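Local coordinates for ribonucleoside triphosphate reductase (Lactobacillus leichmannii, PDB 1L1L), which is a B12-dependent class II reductase, an allosterically regulated monomer, that converts ribonucleoside triphosphates to 2'-deoxyribonucleoside triphosphates, at residues 211-222 against 247-258; 230-238 against 280-289. One frame throughout, in Å; residues are numbered along the deposited sequence.

Contact 1 (211-222 against 247-258); sequences QDADSIYYRLPD and KQKLILDLSDIR
Asp253 OD1 accepts from Ser255 twice, from OG on its syn lone pair at 2.6 Å and from the backbone N in an Asx turn, while Arg219 NH1 faces it across the segments at 3.1 Å. The Arg219-Asp253 pair is a salt bridge of charges alone, since OD1 lies well out of the guanidinium plane. Bends at chi2 and chi3 (69° and 84°) fold Arg219 between two acids, Asp256 OD2 over one guanidinium face and Asp253 CG over the other. Asp253 OD2 takes the hydroxyl of Tyr217 from above the carboxylate plane. Strands 216-219 and 249-253 run parallel, the two strands of a right-handed beta-alpha-beta crossover whose helix is 224-236, and bond alternately, as in Ile216 N to Lys249 O (2.6 Å) and Asp253 N to Tyr218 O (2.8 Å). Branched Ile216 and Ile251 suit such extended backbone. On the sheet face they share, Leu252 CD2 lies 3.6 Å from Tyr218 CB and in plane at the ring edge. Where the strands part, a water donates to Leu220 O and Asp253 O and accepts from Asp256 N. Beyond it, both Asp222 oxygens meet Arg258 NE on their syn sides; at the other end Lys249 NZ reaches Asp212 OD2 at 2.8 Å.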
loop_
_atom_site.group_PDB
_atom_site.type_symbol
_atom_site.label_atom_id
_atom_site.label_comp_id
_atom_site.label_asym_id
_atom_site.label_seq_id
_atom_site.Cartn_x
_atom_site.Cartn_y
_atom_site.Cartn_z
ATOM N N GLN A 211 -28.869 23.555 22.460
ATOM C CA GLN A 211 -27.738 23.613 23.374
ATOM C C GLN A 211 -28.125 24.095 24.765
ATOM O O GLN A 211 -29.161 24.730 24.955
ATOM C CB GLN A 211 -26.646 24.531 22.809
ATOM C CG GLN A 211 -25.535 24.868 23.803
ATOM C CD GLN A 211 -24.464 25.770 23.214
ATOM O OE1 GLN A 211 -24.768 26.809 22.623
ATOM N NE2 GLN A 211 -23.200 25.380 23.382
ATOM N N ASP A 212 -27.275 23.767 25.730
ATOM C CA ASP A 212 -27.458 24.171 27.112
ATOM C C ASP A 212 -26.061 24.366 27.696
ATOM O O ASP A 212 -25.075 23.891 27.134
ATOM C CB ASP A 212 -28.254 23.112 27.895
ATOM C CG ASP A 212 -27.582 21.749 27.910
ATOM O OD1 ASP A 212 -26.480 21.627 28.491
ATOM O OD2 ASP A 212 -28.162 20.795 27.347
ATOM N N ALA A 213 -25.983 25.076 28.815
ATOM C CA ALA A 213 -24.712 25.371 29.469
ATOM C C ALA A 213 -23.755 24.193 29.684
ATOM O O ALA A 213 -22.538 24.355 29.590
ATOM C CB ALA A 213 -24.981 26.066 30.805
ATOM N N ASP A 214 -24.302 23.013 29.965
ATOM C CA ASP A 214 -23.489 21.824 30.236
ATOM C C ASP A 214 -22.888 21.098 29.023
ATOM O O ASP A 214 -21.991 20.264 29.176
ATOM C CB ASP A 214 -24.313 20.832 31.070
ATOM C CG ASP A 214 -23.558 19.549 31.368
ATOM O OD1 ASP A 214 -22.437 19.624 31.926
ATOM O OD2 ASP A 214 -24.091 18.464 31.048
ATOM N N SER A 215 -23.370 21.414 27.826
ATOM C CA SER A 215 -22.870 20.768 26.617
ATOM C C SER A 215 -21.395 21.032 26.336
ATOM O O SER A 215 -20.868 22.100 26.643
ATOM C CB SER A 215 -23.688 21.213 25.402
ATOM O OG SER A 215 -25.018 20.738 25.475
ATOM N N ILE A 216 -20.729 20.039 25.755
ATOM C CA ILE A 216 -19.326 20.172 25.380
ATOM C C ILE A 216 -19.390 20.650 23.938
ATOM O O ILE A 216 -20.121 20.084 23.124
ATOM C CB ILE A 216 -18.584 18.822 25.438
ATOM C CG1 ILE A 216 -18.688 18.234 26.848
ATOM C CG2 ILE A 216 -17.120 19.016 25.057
ATOM C CD1 ILE A 216 -18.129 16.824 26.976
ATOM N N TYR A 217 -18.643 21.701 23.627
ATOM C CA TYR A 217 -18.659 22.262 22.285
ATOM C C TYR A 217 -17.266 22.377 21.678
ATOM O O TYR A 217 -16.326 22.823 22.340
ATOM C CB TYR A 217 -19.346 23.630 22.332
ATOM C CG TYR A 217 -19.223 24.447 21.070
ATOM C CD1 TYR A 217 -18.069 25.187 20.808
ATOM C CD2 TYR A 217 -20.255 24.473 20.131
ATOM C CE1 TYR A 217 -17.943 25.932 19.645
ATOM C CE2 TYR A 217 -20.138 25.218 18.959
ATOM C CZ TYR A 217 -18.978 25.944 18.725
ATOM O OH TYR A 217 -18.846 26.675 17.570
ATOM N N TYR A 218 -17.141 21.972 20.414
ATOM C CA TYR A 218 -15.866 22.024 19.704
ATOM C C TYR A 218 -16.024 22.551 18.279
ATOM O O TYR A 218 -16.798 22.016 17.477
ATOM C CB TYR A 218 -15.223 20.633 19.663
ATOM C CG TYR A 218 -13.880 20.580 18.949
ATOM C CD1 TYR A 218 -13.540 19.490 18.146
ATOM C CD2 TYR A 218 -12.946 21.613 19.082
ATOM C CE1 TYR A 218 -12.306 19.428 17.491
ATOM C CE2 TYR A 218 -11.708 21.562 18.431
ATOM C CZ TYR A 218 -11.397 20.468 17.638
ATOM O OH TYR A 218 -10.187 20.409 16.984
ATOM N N ARG A 219 -15.281 23.608 17.977
ATOM C CA ARG A 219 -15.286 24.230 16.660
ATOM C C ARG A 219 -14.120 23.598 15.904
ATOM O O ARG A 219 -12.963 23.791 16.279
ATOM C CB ARG A 219 -15.072 25.745 16.811
ATOM C CG ARG A 219 -14.539 26.442 15.572
ATOM C CD ARG A 219 -15.563 26.477 14.460
ATOM N NE ARG A 219 -16.487 27.596 14.593
ATOM C CZ ARG A 219 -17.463 27.847 13.730
ATOM N NH1 ARG A 219 -17.635 27.054 12.681
ATOM N NH2 ARG A 219 -18.267 28.889 13.907
ATOM N N LEU A 220 -14.416 22.838 14.853
ATOM C CA LEU A 220 -13.361 22.169 14.102
ATOM C C LEU A 220 -12.522 23.038 13.182
ATOM O O LEU A 220 -13.044 23.733 12.311
ATOM C CB LEU A 220 -13.923 21.020 13.262
ATOM C CG LEU A 220 -14.099 19.670 13.957
ATOM C CD1 LEU A 220 -15.171 19.785 15.013
ATOM C CD2 LEU A 220 -14.453 18.609 12.927
ATOM N N PRO A 221 -11.203 23.030 13.387
ATOM C CA PRO A 221 -10.389 23.845 12.488
ATOM C C PRO A 221 -10.484 23.127 11.150
ATOM O O PRO A 221 -10.540 21.897 11.109
ATOM C CB PRO A 221 -8.998 23.773 13.117
ATOM C CG PRO A 221 -9.034 22.506 13.944
ATOM C CD PRO A 221 -10.408 22.514 14.513
ATOM N N ASP A 222 -10.554 23.878 10.061
ATOM C CA ASP A 222 -10.653 23.270 8.743
ATOM C C ASP A 222 -9.327 22.624 8.328
ATOM O O ASP A 222 -8.706 23.029 7.346
ATOM C CB ASP A 222 -11.093 24.331 7.737
ATOM C CG ASP A 222 -11.064 23.841 6.307
ATOM O OD1 ASP A 222 -11.191 22.618 6.079
ATOM O OD2 ASP A 222 -10.929 24.695 5.402
ATOM N N LYS A 247 -19.780 14.327 31.471
ATOM C CA LYS A 247 -20.557 15.084 30.497
ATOM C C LYS A 247 -20.963 14.171 29.344
ATOM O O LYS A 247 -20.125 13.478 28.769
ATOM C CB LYS A 247 -19.729 16.256 29.974
ATOM C CG LYS A 247 -19.367 17.270 31.039
ATOM C CD LYS A 247 -18.347 18.262 30.514
ATOM C CE LYS A 247 -17.998 19.307 31.564
ATOM N NZ LYS A 247 -19.189 20.107 31.974
ATOM N N GLN A 248 -22.250 14.174 29.010
ATOM C CA GLN A 248 -22.760 13.325 27.938
ATOM C C GLN A 248 -23.455 14.130 26.850
ATOM O O GLN A 248 -24.338 13.626 26.156
ATOM C CB GLN A 248 -23.733 12.289 28.510
ATOM C CG GLN A 248 -23.185 11.517 29.702
ATOM C CD GLN A 248 -24.186 10.522 30.276
ATOM O OE1 GLN A 248 -24.183 10.249 31.478
ATOM N NE2 GLN A 248 -25.038 9.967 29.415
ATOM N N LYS A 249 -23.057 15.389 26.706
ATOM C CA LYS A 249 -23.634 16.252 25.692
ATOM C C LYS A 249 -22.515 16.860 24.857
ATOM O O LYS A 249 -21.773 17.718 25.328
ATOM C CB LYS A 249 -24.466 17.354 26.349
ATOM C CG LYS A 249 -25.686 16.832 27.092
ATOM C CD LYS A 249 -26.543 17.971 27.646
ATOM C CE LYS A 249 -27.801 17.435 28.319
ATOM N NZ LYS A 249 -28.697 18.519 28.834
ATOM N N LEU A 250 -22.402 16.406 23.613
ATOM C CA LEU A 250 -21.363 16.890 22.714
ATOM C C LEU A 250 -21.923 17.580 21.478
ATOM O O LEU A 250 -22.840 17.080 20.827
ATOM C CB LEU A 250 -20.458 15.730 22.283
ATOM C CG LEU A 250 -19.347 16.099 21.294
ATOM C CD1 LEU A 250 -18.534 17.261 21.860
ATOM C CD2 LEU A 250 -18.458 14.884 21.024
ATOM N N ILE A 251 -21.359 18.739 21.164
ATOM C CA ILE A 251 -21.775 19.497 19.999
ATOM C C ILE A 251 -20.535 19.799 19.167
ATOM O O ILE A 251 -19.689 20.585 19.580
ATOM C CB ILE A 251 -22.423 20.836 20.391
ATOM C CG1 ILE A 251 -23.576 20.599 21.372
ATOM C CG2 ILE A 251 -22.917 21.546 19.133
ATOM C CD1 ILE A 251 -24.137 21.874 21.989
ATOM N N LEU A 252 -20.422 19.160 18.007
ATOM C CA LEU A 252 -19.279 19.388 17.126
ATOM C C LEU A 252 -19.710 20.313 15.987
ATOM O O LEU A 252 -20.641 20.005 15.234
ATOM C CB LEU A 252 -18.760 18.054 16.574
ATOM C CG LEU A 252 -18.168 17.103 17.617
ATOM C CD1 LEU A 252 -17.745 15.800 16.954
ATOM C CD2 LEU A 252 -16.973 17.755 18.296
ATOM N N ASP A 253 -19.033 21.454 15.879
ATOM C CA ASP A 253 -19.343 22.450 14.854
ATOM C C ASP A 253 -18.394 22.310 13.654
ATOM O O ASP A 253 -17.191 22.548 13.786
ATOM C CB ASP A 253 -19.201 23.856 15.457
ATOM C CG ASP A 253 -19.868 24.924 14.618
ATOM O OD1 ASP A 253 -19.757 24.866 13.377
ATOM O OD2 ASP A 253 -20.493 25.837 15.201
ATOM N N LEU A 254 -18.938 21.925 12.499
ATOM C CA LEU A 254 -18.140 21.748 11.278
ATOM C C LEU A 254 -18.510 22.818 10.246
ATOM O O LEU A 254 -18.511 22.558 9.038
ATOM C CB LEU A 254 -18.400 20.365 10.657
ATOM C CG LEU A 254 -18.697 19.167 11.565
ATOM C CD1 LEU A 254 -18.646 17.895 10.728
ATOM C CD2 LEU A 254 -17.700 19.087 12.705
ATOM N N SER A 255 -18.835 24.016 10.719
ATOM C CA SER A 255 -19.220 25.101 9.819
ATOM C C SER A 255 -18.031 25.621 9.014
ATOM O O SER A 255 -18.210 26.203 7.943
ATOM C CB SER A 255 -19.848 26.255 10.613
ATOM O OG SER A 255 -21.039 25.845 11.276
ATOM N N ASP A 256 -16.823 25.404 9.527
ATOM C CA ASP A 256 -15.606 25.873 8.860
ATOM C C ASP A 256 -15.000 24.883 7.883
ATOM O O ASP A 256 -14.115 25.236 7.105
ATOM C CB ASP A 256 -14.545 26.255 9.891
ATOM C CG ASP A 256 -14.906 27.514 10.650
ATOM O OD1 ASP A 256 -15.498 28.416 10.023
ATOM O OD2 ASP A 256 -14.597 27.604 11.862
ATOM N N ILE A 257 -15.460 23.637 7.920
ATOM C CA ILE A 257 -14.915 22.642 7.011
ATOM C C ILE A 257 -15.157 23.064 5.563
ATOM O O ILE A 257 -16.276 23.413 5.189
ATOM C CB ILE A 257 -15.544 21.257 7.249
ATOM C CG1 ILE A 257 -15.384 20.867 8.719
ATOM C CG2 ILE A 257 -14.881 20.226 6.357
ATOM C CD1 ILE A 257 -13.965 20.941 9.223
ATOM N N ARG A 258 -14.098 23.033 4.758
ATOM C CA ARG A 258 -14.189 23.425 3.353
ATOM C C ARG A 258 -15.115 22.507 2.567
ATOM O O ARG A 258 -15.152 21.299 2.788
ATOM C CB ARG A 258 -12.799 23.418 2.704
ATOM C CG ARG A 258 -12.254 22.028 2.427
ATOM C CD ARG A 258 -10.775 22.068 2.074
ATOM N NE ARG A 258 -9.997 22.684 3.141
ATOM C CZ ARG A 258 -8.671 22.657 3.213
ATOM N NH1 ARG A 258 -7.963 22.037 2.276
ATOM N NH2 ARG A 258 -8.053 23.250 4.223
HETATM O O HOH W 1 -15.525 23.755 11.691
#

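Contact 2 (230-238 against 280-289); sequences ANALLIDLH and MLLDVNEVLN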
loop_
_atom_site.group_PDB
_atom_site.type_symbol
_atom_site.label_atom_id
_atom_site.label_comp_id
_atom_site.label_asym_id
_atom_site.label_seq_id
_atom_site.Cartn_x
_atom_site.Cartn_y
_atom_site.Cartn_z
ATOM N N ALA A 230 -11.663 15.738 16.426
ATOM C CA ALA A 230 -13.116 15.688 16.602
ATOM C C ALA A 230 -13.618 14.255 16.814
ATOM O O ALA A 230 -14.591 14.017 17.545
ATOM C CB ALA A 230 -13.796 16.297 15.409
ATOM N N ASN A 231 -12.970 13.302 16.160
ATOM C CA ASN A 231 -13.357 11.907 16.317
ATOM C C ASN A 231 -12.766 11.429 17.639
ATOM O O ASN A 231 -13.369 10.614 18.342
ATOM C CB ASN A 231 -12.821 11.064 15.152
ATOM C CG ASN A 231 -13.161 9.591 15.292
ATOM O OD1 ASN A 231 -14.332 9.209 15.313
ATOM N ND2 ASN A 231 -12.134 8.754 15.385
ATOM N N ALA A 232 -11.591 11.959 17.980
ATOM C CA ALA A 232 -10.911 11.598 19.225
ATOM C C ALA A 232 -11.728 12.050 20.437
ATOM O O ALA A 232 -11.831 11.330 21.441
ATOM C CB ALA A 232 -9.516 12.227 19.272
ATOM N N LEU A 233 -12.302 13.247 20.328
ATOM C CA LEU A 233 -13.132 13.815 21.388
ATOM C C LEU A 233 -14.387 12.958 21.558
ATOM O O LEU A 233 -14.709 12.525 22.666
ATOM C CB LEU A 233 -13.526 15.256 21.028
ATOM C CG LEU A 233 -14.524 15.966 21.952
ATOM C CD1 LEU A 233 -13.971 16.000 23.368
ATOM C CD2 LEU A 233 -14.797 17.383 21.429
ATOM N N LEU A 234 -15.083 12.715 20.449
ATOM C CA LEU A 234 -16.294 11.899 20.449
ATOM C C LEU A 234 -16.082 10.536 21.113
ATOM O O LEU A 234 -16.913 10.084 21.907
ATOM C CB LEU A 234 -16.786 11.676 19.020
ATOM C CG LEU A 234 -17.950 10.689 18.905
ATOM C CD1 LEU A 234 -19.148 11.211 19.704
ATOM C CD2 LEU A 234 -18.321 10.493 17.450
ATOM N N ILE A 235 -14.976 9.878 20.774
ATOM C CA ILE A 235 -14.665 8.575 21.338
ATOM C C ILE A 235 -14.330 8.646 22.831
ATOM O O ILE A 235 -14.933 7.939 23.645
ATOM C CB ILE A 235 -13.475 7.917 20.594
ATOM C CG1 ILE A 235 -13.888 7.547 19.166
ATOM C CG2 ILE A 235 -13.015 6.686 21.346
ATOM C CD1 ILE A 235 -12.722 7.093 18.282
ATOM N N ASP A 236 -13.378 9.499 23.191
ATOM C CA ASP A 236 -12.957 9.623 24.581
ATOM C C ASP A 236 -14.057 10.039 25.577
ATOM O O ASP A 236 -13.907 9.828 26.786
ATOM C CB ASP A 236 -11.760 10.584 24.702
ATOM C CG ASP A 236 -10.470 10.017 24.095
ATOM O OD1 ASP A 236 -10.237 8.797 24.195
ATOM O OD2 ASP A 236 -9.671 10.798 23.533
ATOM N N LEU A 237 -15.150 10.619 25.081
ATOM C CA LEU A 237 -16.245 11.045 25.957
ATOM C C LEU A 237 -17.128 9.877 26.382
ATOM O O LEU A 237 -18.065 10.047 27.166
ATOM C CB LEU A 237 -17.118 12.096 25.273
ATOM C CG LEU A 237 -16.556 13.513 25.142
ATOM C CD1 LEU A 237 -17.609 14.400 24.496
ATOM C CD2 LEU A 237 -16.165 14.053 26.516
ATOM N N HIS A 238 -16.843 8.694 25.851
ATOM C CA HIS A 238 -17.624 7.519 26.195
ATOM C C HIS A 238 -16.993 6.784 27.374
ATOM O O HIS A 238 -17.572 5.827 27.883
ATOM C CB HIS A 238 -17.717 6.562 24.996
ATOM C CG HIS A 238 -18.683 6.995 23.937
ATOM N ND1 HIS A 238 -18.428 8.037 23.072
ATOM C CD2 HIS A 238 -19.904 6.518 23.598
ATOM C CE1 HIS A 238 -19.449 8.182 22.247
ATOM N NE2 HIS A 238 -20.360 7.273 22.545
ATOM N N MET A 280 -19.762 9.567 9.451
ATOM C CA MET A 280 -18.789 8.805 10.221
ATOM C C MET A 280 -18.936 9.049 11.720
ATOM O O MET A 280 -18.902 8.110 12.511
ATOM C CB MET A 280 -17.369 9.173 9.787
ATOM C CG MET A 280 -16.283 8.349 10.447
ATOM S SD MET A 280 -14.697 9.241 10.485
ATOM C CE MET A 280 -14.729 9.885 12.150
ATOM N N LEU A 281 -19.088 10.308 12.118
ATOM C CA LEU A 281 -19.223 10.630 13.533
ATOM C C LEU A 281 -20.537 10.085 14.094
ATOM O O LEU A 281 -20.588 9.626 15.235
ATOM C CB LEU A 281 -19.167 12.142 13.746
ATOM C CG LEU A 281 -17.797 12.776 13.495
ATOM C CD1 LEU A 281 -17.960 14.290 13.381
ATOM C CD2 LEU A 281 -16.829 12.401 14.614
ATOM N N LEU A 282 -21.590 10.149 13.294
ATOM C CA LEU A 282 -22.896 9.654 13.729
ATOM C C LEU A 282 -22.873 8.141 13.866
ATOM O O LEU A 282 -23.298 7.598 14.888
ATOM C CB LEU A 282 -23.988 10.073 12.743
ATOM C CG LEU A 282 -24.244 11.587 12.687
ATOM C CD1 LEU A 282 -25.291 11.881 11.640
ATOM C CD2 LEU A 282 -24.663 12.103 14.060
ATOM N N ASP A 283 -22.362 7.459 12.843
ATOM C CA ASP A 283 -22.282 6.005 12.879
ATOM C C ASP A 283 -21.303 5.483 13.931
ATOM O O ASP A 283 -21.555 4.460 14.573
ATOM C CB ASP A 283 -21.927 5.473 11.492
ATOM C CG ASP A 283 -23.046 5.697 10.484
ATOM O OD1 ASP A 283 -24.218 5.832 10.910
ATOM O OD2 ASP A 283 -22.765 5.726 9.270
ATOM N N VAL A 284 -20.186 6.184 14.115
ATOM C CA VAL A 284 -19.191 5.800 15.105
ATOM C C VAL A 284 -19.766 5.970 16.512
ATOM O O VAL A 284 -19.392 5.259 17.457
ATOM C CB VAL A 284 -17.909 6.670 14.953
ATOM C CG1 VAL A 284 -17.045 6.582 16.187
ATOM C CG2 VAL A 284 -17.124 6.193 13.742
ATOM N N ASN A 285 -20.678 6.922 16.654
ATOM C CA ASN A 285 -21.277 7.164 17.957
ATOM C C ASN A 285 -22.275 6.036 18.245
ATOM O O ASN A 285 -22.360 5.548 19.369
ATOM C CB ASN A 285 -21.958 8.535 17.966
ATOM C CG ASN A 285 -22.280 9.017 19.365
ATOM O OD1 ASN A 285 -21.460 8.912 20.289
ATOM N ND2 ASN A 285 -23.478 9.562 19.531
ATOM N N GLU A 286 -23.011 5.610 17.224
ATOM C CA GLU A 286 -23.976 4.530 17.406
ATOM C C GLU A 286 -23.282 3.263 17.895
ATOM O O GLU A 286 -23.686 2.673 18.902
ATOM C CB GLU A 286 -24.720 4.230 16.104
ATOM C CG GLU A 286 -25.688 5.320 15.689
ATOM C CD GLU A 286 -26.533 4.926 14.494
ATOM O OE1 GLU A 286 -25.964 4.742 13.395
ATOM O OE2 GLU A 286 -27.769 4.795 14.661
ATOM N N VAL A 287 -22.238 2.842 17.184
ATOM C CA VAL A 287 -21.500 1.647 17.575
ATOM C C VAL A 287 -21.085 1.741 19.034
ATOM O O VAL A 287 -21.152 0.758 19.774
ATOM C CB VAL A 287 -20.222 1.454 16.721
ATOM C CG1 VAL A 287 -19.402 0.297 17.273
ATOM C CG2 VAL A 287 -20.597 1.205 15.270
ATOM N N LEU A 288 -20.652 2.928 19.448
ATOM C CA LEU A 288 -20.230 3.123 20.826
ATOM C C LEU A 288 -21.432 3.145 21.782
ATOM O O LEU A 288 -21.403 2.494 22.824
ATOM C CB LEU A 288 -19.429 4.417 20.961
ATOM C CG LEU A 288 -18.039 4.422 20.313
ATOM C CD1 LEU A 288 -17.490 5.840 20.258
ATOM C CD2 LEU A 288 -17.106 3.517 21.110
ATOM N N ASN A 289 -22.476 3.890 21.422
ATOM C CA ASN A 289 -23.675 3.982 22.262
ATOM C C ASN A 289 -24.361 2.618 22.405
ATOM O O ASN A 289 -24.754 2.231 23.504
ATOM C CB ASN A 289 -24.681 4.991 21.686
ATOM C CG ASN A 289 -24.266 6.438 21.914
ATOM O OD1 ASN A 289 -23.360 6.725 22.700
ATOM N ND2 ASN A 289 -24.946 7.360 21.234
#
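His238 lies against Leu288 just beyond the C-terminal end of helix 224-236, in a nearly parallel helix pair whose short axes, 10.4 Å apart at closest approach, cross at -20°. Both helices pack on the same side of a small three-stranded parallel sheet, an alpha/beta layer of the B12-dependent reductase insertion domain. From CB, which points toward helix 280-289, the imidazole is swung to the side of its own backbone N (chi1 -77°). CG and ND1 then come near Leu288 CD1, and ND1 donates within its own segment to Leu234 O at 2.8 Å, in the ring plane. CE1 lies 3.6 Å from Leu288 CD1. Leu288 CB sits over the CD2-NE2 side of one ring face in a CH-pi contact, 3.7 Å from the centroid. NE2, at the tip, donates to Asn289 OD1 at 3.1 Å, approaching from above the amide's carbonyl plane. With a nitrogen used on each side, the ring's rotation is fixed, a task suited to histidine; if both nitrogens donate, the ring would be protonated. Asn289 OD1 also accepts from Ile182 N, and Asn285 ND2 donates to Ile182 O, so these asparagines tie the helix to the chain entering strand 183-187.

Away from the ring the interface is largely aliphatic. Leu234 CD2 meets Leu281 CD2 at 3.7 Å, while Ile235 CG1 packs against Leu288 CD1, branched bulk that bridges two well-spaced helices. At the N-terminal end of the segments, the bent thioether of Met280 brings CE to 3.3 Å from Asn231 OD1, a buried oxygen with no polar partner in the model.

Followed from the N terminus, the chain runs through 211-222, turns into helix 224-236, which carries 230-238, and returns along 247-258; contact 1 closes this beta-alpha-beta loop. The chain then continues to 280-289, where contact 2 closes a second loop that begins inside the first. The segments alternate, so the two closures cross rather than nest. Helix 224-236 is the crossover connection of contact 1 and one half of contact 2, and it lies directly on the strands: Ile216 CD1 meets Leu237 CD2 at 3.4 Å, and Leu220 CD2 meets Ala230 CB at 3.5 Å. Helix 275-289 covers the same sheet, Leu281 touching Leu252; the centres of contacts 1 and 2 lie about 13 Å apart.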